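Local coordinates for protein CpuTA1 (PDB 5K3W) that belongs to the class IV aminotransferase family, the pyridoxal-phosphate proteins of fold type IV, and is modelled as a dimer with bound pyridoxal-5'-phosphate, at residues I59-D63 against G64-A68; R186-R190 against R191-D195; V215-G219 against V220-P224. All coordinates share one frame; numbering follows the deposited sequence.

Contact 1: residues I59-D63 against G64-A68; sequences IAVID and GHPQA
Q67 and A60 meet through both backbone and side chain. Q67 N donates to A60 O at 2.8 Å in a nearly straight bond (166°). The Q67 side chain then rises beside its own backbone N (chi1 -64°) and runs extended to lay its amide obliquely across I62, with NE2 3.7 Å from I62 CG1 and OE1 3.5 Å from A60 CB. Outside the hairpin, NE2 is bonded to L300 O and OE1 to Q274 NE2, which fixes the rotation of this buried amide.

At the other end, D63 and G64 are the two loop residues of a type I' beta turn, and the whole is a tight antiparallel hairpin at the edge of a six-stranded sheet. I62 and H65 are its hydrogen-bonded pair; V61 and P66 form the adjacent non-hydrogen-bonded pair, CA to CA 4.1 Å. Both D63 and G64 have positive phi, as this turn requires. A water bridges the turn, accepting from G64 N at 2.9 Å and donating to V61 O. V61 CG1 reaches forward over the turn, 3.7 Å from G64 C. Beside the turn, H65 CD2 comes to 3.4 Å from D63 O, and the H65 ring stacks on that of H308, evidently a histidine of the C-terminal tag, while V61 and P66 face helix 90-108.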
loop_
_atom_site.group_PDB
_atom_site.type_symbol
_atom_site.label_atom_id
_atom_site.label_comp_id
_atom_site.label_asym_id
_atom_site.label_seq_id
_atom_site.Cartn_x
_atom_site.Cartn_y
_atom_site.Cartn_z
ATOM N N ILE A 59 12.077 14.388 -2.126
ATOM C CA ILE A 59 12.801 15.588 -1.719
ATOM C C ILE A 59 13.104 16.445 -2.940
ATOM O O ILE A 59 13.777 15.990 -3.871
ATOM C CB ILE A 59 14.101 15.234 -0.990
ATOM C CG1 ILE A 59 13.824 14.222 0.135
ATOM C CG2 ILE A 59 14.774 16.507 -0.491
ATOM C CD1 ILE A 59 15.097 13.546 0.724
ATOM N N ALA A 60 12.638 17.692 -2.927
ATOM C CA ALA A 60 12.984 18.617 -3.999
ATOM C C ALA A 60 14.471 18.965 -3.949
ATOM O O ALA A 60 15.055 19.159 -2.874
ATOM C CB ALA A 60 12.142 19.891 -3.902
ATOM N N VAL A 61 15.092 19.039 -5.123
ATOM C CA VAL A 61 16.496 19.418 -5.245
ATOM C C VAL A 61 16.540 20.655 -6.136
ATOM O O VAL A 61 16.398 20.572 -7.364
ATOM C CB VAL A 61 17.366 18.280 -5.794
ATOM C CG1 VAL A 61 18.834 18.671 -5.729
ATOM C CG2 VAL A 61 17.144 16.993 -4.984
ATOM N N ILE A 62 16.718 21.812 -5.506
ATOM C CA ILE A 62 16.677 23.114 -6.158
ATOM C C ILE A 62 18.099 23.648 -6.206
ATOM O O ILE A 62 18.760 23.773 -5.166
ATOM C CB ILE A 62 15.732 24.077 -5.420
ATOM C CG1 ILE A 62 14.322 23.478 -5.341
ATOM C CG2 ILE A 62 15.646 25.419 -6.133
ATOM C CD1 ILE A 62 13.686 23.263 -6.710
ATOM N N ASP A 63 18.582 23.929 -7.414
ATOM C CA ASP A 63 19.933 24.462 -7.634
ATOM C C ASP A 63 20.999 23.591 -6.972
ATOM O O ASP A 63 21.907 24.083 -6.298
ATOM C CB ASP A 63 20.031 25.912 -7.144
ATOM C CG ASP A 63 21.296 26.621 -7.643
ATOM O OD1 ASP A 63 21.887 26.169 -8.653
ATOM O OD2 ASP A 63 21.697 27.640 -7.035
ATOM N N GLY A 64 20.891 22.282 -7.172
ATOM C CA GLY A 64 21.803 21.343 -6.560
ATOM C C GLY A 64 21.564 21.021 -5.090
ATOM O O GLY A 64 22.197 20.094 -4.571
ATOM N N HIS A 65 20.686 21.735 -4.386
ATOM C CA HIS A 65 20.554 21.444 -2.960
ATOM C C HIS A 65 19.250 20.730 -2.656
ATOM O O HIS A 65 18.180 21.242 -2.998
ATOM C CB HIS A 65 20.625 22.728 -2.127
ATOM C CG HIS A 65 21.860 23.524 -2.361
ATOM N ND1 HIS A 65 23.105 23.087 -1.970
ATOM C CD2 HIS A 65 22.045 24.730 -2.949
ATOM C CE1 HIS A 65 24.007 23.992 -2.304
ATOM N NE2 HIS A 65 23.390 24.998 -2.896
ATOM N N PRO A 66 19.297 19.587 -1.979
ATOM C CA PRO A 66 18.065 18.982 -1.455
ATOM C C PRO A 66 17.449 19.860 -0.373
ATOM O O PRO A 66 18.119 20.266 0.579
ATOM C CB PRO A 66 18.549 17.643 -0.877
ATOM C CG PRO A 66 19.950 17.467 -1.373
ATOM C CD PRO A 66 20.494 18.830 -1.588
ATOM N N GLN A 67 16.156 20.134 -0.501
ATOM C CA GLN A 67 15.490 20.991 0.470
ATOM C C GLN A 67 15.077 20.215 1.715
ATOM O O GLN A 67 14.523 19.114 1.629
ATOM C CB GLN A 67 14.252 21.639 -0.142
ATOM C CG GLN A 67 14.523 22.577 -1.278
ATOM C CD GLN A 67 13.260 23.294 -1.710
ATOM O OE1 GLN A 67 12.182 22.698 -1.771
ATOM N NE2 GLN A 67 13.378 24.580 -1.986
ATOM N N ALA A 68 15.328 20.812 2.881
ATOM C CA ALA A 68 14.862 20.261 4.150
ATOM C C ALA A 68 15.372 18.836 4.357
ATOM O O ALA A 68 14.673 17.980 4.912
ATOM C CB ALA A 68 13.331 20.314 4.236
HETATM O O HOH W 1 11.883 19.095 -0.242
HETATM O O HOH W 2 18.823 20.972 -8.718
#

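Contact 2: residues R186-R190 against R191-D195; sequences REAAR and RGADD
A188 and A193 pack against each other where the helix stops, and this is the close side of the contact. Their CB atoms lie 3.9 Å apart, and A188 CB is also 3.5 Å from D195 O as the chain turns back past the last helical turn. V152 of strand 149-155, in the sheet that strand 195-199 joins, touches both methyls. Further along, the D195 carboxylate makes a salt bridge with R273.

The other side is largely charged and more open to solvent. E187 swings CG to the far side from its N (chi1 171°), bends at the next bond and turns its carboxylate between two arginines. R191 comes from beyond the helix end, extended from CG to NE, and presents NE and NH2 side-on to one oxygen: NE is 2.6 Å and NH2 2.9 Å from E187 OE2. That oxygen lies near the guanidinium plane but is met on its anti side, and the carboxylate and guanidinium planes stand 83° apart. The other oxygen, OE1, takes a weak bond from R190 NH1, whose guanidinium has its stronger partner in D84 of the second subunit. W168 of that subunit also packs on E187 and R191, so this polar face belongs partly to the dimer interface.

Between the two sides the backbone closes the helix. R191 N still makes an ordinary helical bond to E187 O, but then A193 N reaches back to A188 O at 2.7 Å and G192 N to A189 O at 2.8 Å. With G192 at positive phi (60°) as the C-prime residue, this is a Schellman motif, ending helix 179-190 and sending the chain into strand 195-199.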
loop_
_atom_site.group_PDB
_atom_site.type_symbol
_atom_site.label_atom_id
_atom_site.label_comp_id
_atom_site.label_asym_id
_atom_site.label_seq_id
_atom_site.Cartn_x
_atom_site.Cartn_y
_atom_site.Cartn_z
ATOM N N ARG A 186 -7.762 9.686 -8.937
ATOM C CA ARG A 186 -8.593 9.294 -10.067
ATOM C C ARG A 186 -10.048 9.669 -9.824
ATOM O O ARG A 186 -10.754 10.077 -10.751
ATOM C CB ARG A 186 -8.452 7.791 -10.348
ATOM C CG ARG A 186 -7.070 7.371 -10.867
ATOM C CD ARG A 186 -7.082 5.930 -11.387
ATOM N NE ARG A 186 -7.490 4.951 -10.374
ATOM C CZ ARG A 186 -6.663 4.428 -9.469
ATOM N NH1 ARG A 186 -7.108 3.549 -8.577
ATOM N NH2 ARG A 186 -5.388 4.800 -9.444
ATOM N N GLU A 187 -10.507 9.566 -8.577
ATOM C CA GLU A 187 -11.857 10.020 -8.259
ATOM C C GLU A 187 -11.999 11.525 -8.465
ATOM O O GLU A 187 -13.003 11.992 -9.018
ATOM C CB GLU A 187 -12.212 9.640 -6.828
ATOM C CG GLU A 187 -13.497 10.255 -6.348
ATOM C CD GLU A 187 -14.725 9.647 -7.002
ATOM O OE1 GLU A 187 -14.607 8.580 -7.642
ATOM O OE2 GLU A 187 -15.813 10.246 -6.867
ATOM N N ALA A 188 -11.009 12.305 -8.021
ATOM C CA ALA A 188 -11.064 13.749 -8.232
ATOM C C ALA A 188 -11.111 14.077 -9.712
ATOM O O ALA A 188 -11.874 14.950 -10.137
ATOM C CB ALA A 188 -9.864 14.435 -7.576
ATOM N N ALA A 189 -10.308 13.376 -10.517
ATOM C CA ALA A 189 -10.304 13.621 -11.954
ATOM C C ALA A 189 -11.668 13.329 -12.566
ATOM O O ALA A 189 -12.154 14.089 -13.412
ATOM C CB ALA A 189 -9.217 12.784 -12.627
ATOM N N ARG A 190 -12.310 12.240 -12.145
ATOM C CA ARG A 190 -13.668 11.986 -12.608
ATOM C C ARG A 190 -14.569 13.179 -12.335
ATOM O O ARG A 190 -15.402 13.539 -13.174
ATOM C CB ARG A 190 -14.244 10.750 -11.935
ATOM C CG ARG A 190 -13.809 9.471 -12.543
ATOM C CD ARG A 190 -14.331 8.329 -11.708
ATOM N NE ARG A 190 -13.362 7.251 -11.737
ATOM C CZ ARG A 190 -12.750 6.753 -10.672
ATOM N NH1 ARG A 190 -13.026 7.208 -9.455
ATOM N NH2 ARG A 190 -11.878 5.768 -10.833
ATOM N N ARG A 191 -14.439 13.792 -11.156
ATOM C CA ARG A 191 -15.204 14.992 -10.858
ATOM C C ARG A 191 -14.578 16.260 -11.441
ATOM O O ARG A 191 -14.890 17.362 -10.989
ATOM C CB ARG A 191 -15.382 15.131 -9.352
ATOM C CG ARG A 191 -15.867 13.862 -8.708
ATOM C CD ARG A 191 -15.993 14.052 -7.222
ATOM N NE ARG A 191 -16.309 12.822 -6.508
ATOM C CZ ARG A 191 -16.738 12.812 -5.248
ATOM N NH1 ARG A 191 -16.903 13.968 -4.607
ATOM N NH2 ARG A 191 -17.003 11.664 -4.631
ATOM N N GLY A 192 -13.718 16.147 -12.445
ATOM C CA GLY A 192 -13.103 17.341 -13.000
ATOM C C GLY A 192 -12.285 18.137 -12.006
ATOM O O GLY A 192 -12.310 19.372 -12.036
ATOM N N ALA A 193 -11.553 17.463 -11.124
ATOM C CA ALA A 193 -10.715 18.125 -10.139
ATOM C C ALA A 193 -9.286 17.618 -10.246
ATOM O O ALA A 193 -9.017 16.563 -10.825
ATOM C CB ALA A 193 -11.238 17.906 -8.718
ATOM N N ASP A 194 -8.368 18.391 -9.677
ATOM C CA ASP A 194 -6.948 18.084 -9.738
ATOM C C ASP A 194 -6.457 17.309 -8.529
ATOM O O ASP A 194 -5.501 16.540 -8.648
ATOM C CB ASP A 194 -6.138 19.378 -9.865
ATOM C CG ASP A 194 -6.471 20.153 -11.135
ATOM O OD1 ASP A 194 -6.033 19.710 -12.231
ATOM O OD2 ASP A 194 -7.162 21.203 -11.031
ATOM N N ASP A 195 -7.082 17.486 -7.370
ATOM C CA ASP A 195 -6.553 16.902 -6.146
ATOM C C ASP A 195 -7.680 16.728 -5.132
ATOM O O ASP A 195 -8.853 16.997 -5.418
ATOM C CB ASP A 195 -5.421 17.764 -5.580
ATOM C CG ASP A 195 -4.293 16.927 -5.021
ATOM O OD1 ASP A 195 -4.597 15.871 -4.419
ATOM O OD2 ASP A 195 -3.110 17.308 -5.202
#

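Contact 3: residues V215-G219 against V220-P224; sequences VLADG and VVRTP
V215 and R222 exchange two backbone hydrogen bonds: R222 N donates to V215 O at 2.7 Å, and V215 N returns one to R222 O at 2.8 Å. Nearer the turn, A217 N reaches V220 O at 2.9 Å, while V220 N meets A217 O at 3.1 Å. That last pair closes a type I' turn with D218 and G219 as its loop, both at positive phi; E264 holds D218 N from outside.

On the face shared by V215, A217, V220 and R222, the R222 chain bends at chi3 (144°) and carries its guanidinium back over V220, two residues earlier on the same face. V220 CG1 faces the centre of that plane, 4.2 Å from it, and NH1 stops 3.7 Å from A217 O. E251 and E259 form long, weak ion pairs with this arginine. Across the non-hydrogen-bonded pair, L216 CD1 lies 4.2 Å from V221 CG2, and V221 goes on to pack against F240 and F243 of helix 234-245. Four backbone bonds thus set the register across the turn, while apolar side chains on both faces join the hairpin to helix 234-245 and strand 265-270, and the R222 charge has long ion pairs.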
loop_
_atom_site.group_PDB
_atom_site.type_symbol
_atom_site.label_atom_id
_atom_site.label_comp_id
_atom_site.label_asym_id
_atom_site.label_seq_id
_atom_site.Cartn_x
_atom_site.Cartn_y
_atom_site.Cartn_z
ATOM N N VAL A 215 -4.763 26.579 5.569
ATOM C CA VAL A 215 -6.025 27.305 5.654
ATOM C C VAL A 215 -5.751 28.725 6.129
ATOM O O VAL A 215 -5.136 28.927 7.185
ATOM C CB VAL A 215 -7.021 26.609 6.600
ATOM C CG1 VAL A 215 -8.244 27.475 6.784
ATOM C CG2 VAL A 215 -7.411 25.246 6.059
ATOM N N LEU A 216 -6.208 29.704 5.353
ATOM C CA LEU A 216 -6.220 31.095 5.788
ATOM C C LEU A 216 -7.644 31.492 6.163
ATOM O O LEU A 216 -8.563 31.376 5.338
ATOM C CB LEU A 216 -5.681 32.016 4.703
ATOM C CG LEU A 216 -5.962 33.493 4.998
ATOM C CD1 LEU A 216 -5.326 33.910 6.319
ATOM C CD2 LEU A 216 -5.488 34.383 3.844
ATOM N N ALA A 217 -7.828 31.948 7.408
ATOM C CA ALA A 217 -9.123 32.466 7.854
ATOM C C ALA A 217 -8.912 33.468 8.982
ATOM O O ALA A 217 -8.281 33.147 9.998
ATOM C CB ALA A 217 -10.058 31.342 8.306
ATOM N N ASP A 218 -9.448 34.679 8.801
ATOM C CA ASP A 218 -9.410 35.722 9.827
ATOM C C ASP A 218 -7.971 36.096 10.154
ATOM O O ASP A 218 -7.576 36.179 11.316
ATOM C CB ASP A 218 -10.154 35.289 11.095
ATOM C CG ASP A 218 -11.602 34.895 10.829
ATOM O OD1 ASP A 218 -12.282 35.589 10.033
ATOM O OD2 ASP A 218 -12.057 33.886 11.419
ATOM N N GLY A 219 -7.179 36.309 9.112
ATOM C CA GLY A 219 -5.795 36.677 9.304
ATOM C C GLY A 219 -4.931 35.615 9.955
ATOM O O GLY A 219 -3.754 35.869 10.220
ATOM N N VAL A 220 -5.472 34.425 10.215
ATOM C CA VAL A 220 -4.714 33.342 10.836
ATOM C C VAL A 220 -4.476 32.234 9.816
ATOM O O VAL A 220 -5.369 31.879 9.035
ATOM C CB VAL A 220 -5.428 32.790 12.080
ATOM C CG1 VAL A 220 -4.606 31.688 12.698
ATOM C CG2 VAL A 220 -5.649 33.894 13.080
ATOM N N VAL A 221 -3.259 31.697 9.815
ATOM C CA VAL A 221 -2.873 30.620 8.914
ATOM C C VAL A 221 -2.807 29.353 9.742
ATOM O O VAL A 221 -2.034 29.280 10.704
ATOM C CB VAL A 221 -1.540 30.916 8.215
ATOM C CG1 VAL A 221 -1.036 29.701 7.455
ATOM C CG2 VAL A 221 -1.701 32.110 7.275
ATOM N N ARG A 222 -3.638 28.369 9.386
ATOM C CA ARG A 222 -3.812 27.132 10.140
ATOM C C ARG A 222 -3.540 25.920 9.261
ATOM O O ARG A 222 -3.591 25.989 8.029
ATOM C CB ARG A 222 -5.232 27.006 10.702
ATOM C CG ARG A 222 -5.773 28.215 11.403
ATOM C CD ARG A 222 -7.188 27.921 11.834
ATOM N NE ARG A 222 -7.518 28.537 13.111
ATOM C CZ ARG A 222 -8.262 29.627 13.237
ATOM N NH1 ARG A 222 -8.763 30.225 12.158
ATOM N NH2 ARG A 222 -8.509 30.115 14.445
ATOM N N THR A 223 -3.293 24.786 9.920
ATOM C CA THR A 223 -3.046 23.508 9.273
ATOM C C THR A 223 -3.542 22.435 10.232
ATOM O O THR A 223 -3.421 22.616 11.449
ATOM C CB THR A 223 -1.555 23.282 8.946
ATOM O OG1 THR A 223 -1.430 22.345 7.868
ATOM C CG2 THR A 223 -0.795 22.715 10.156
ATOM N N PRO A 224 -4.108 21.334 9.736
ATOM C CA PRO A 224 -4.529 20.259 10.646
ATOM C C PRO A 224 -3.357 19.770 11.484
ATOM O O PRO A 224 -2.279 19.479 10.960
ATOM C CB PRO A 224 -5.041 19.161 9.697
ATOM C CG PRO A 224 -5.413 19.871 8.425
ATOM C CD PRO A 224 -4.433 21.039 8.327
#

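Following the chain from the N terminus, contact 1 comes first and closes the two-residue loop between strands 54-62 and 65-66, at the edge of the six-stranded antiparallel sheet. Contact 2 follows at the end of helix 179-190, where the chain turns toward strand 195-199 in a four-stranded mixed sheet. Contact 3 then closes the turn between strands 212-217 and 220-224 in the five-stranded sheet. The three lie in series, neither nested nor crossed, and do not touch: their centres are 25 to 29 Å apart. Contacts 1 and 3 each close a hairpin, whereas contact 2 alone of the three reaches the second subunit.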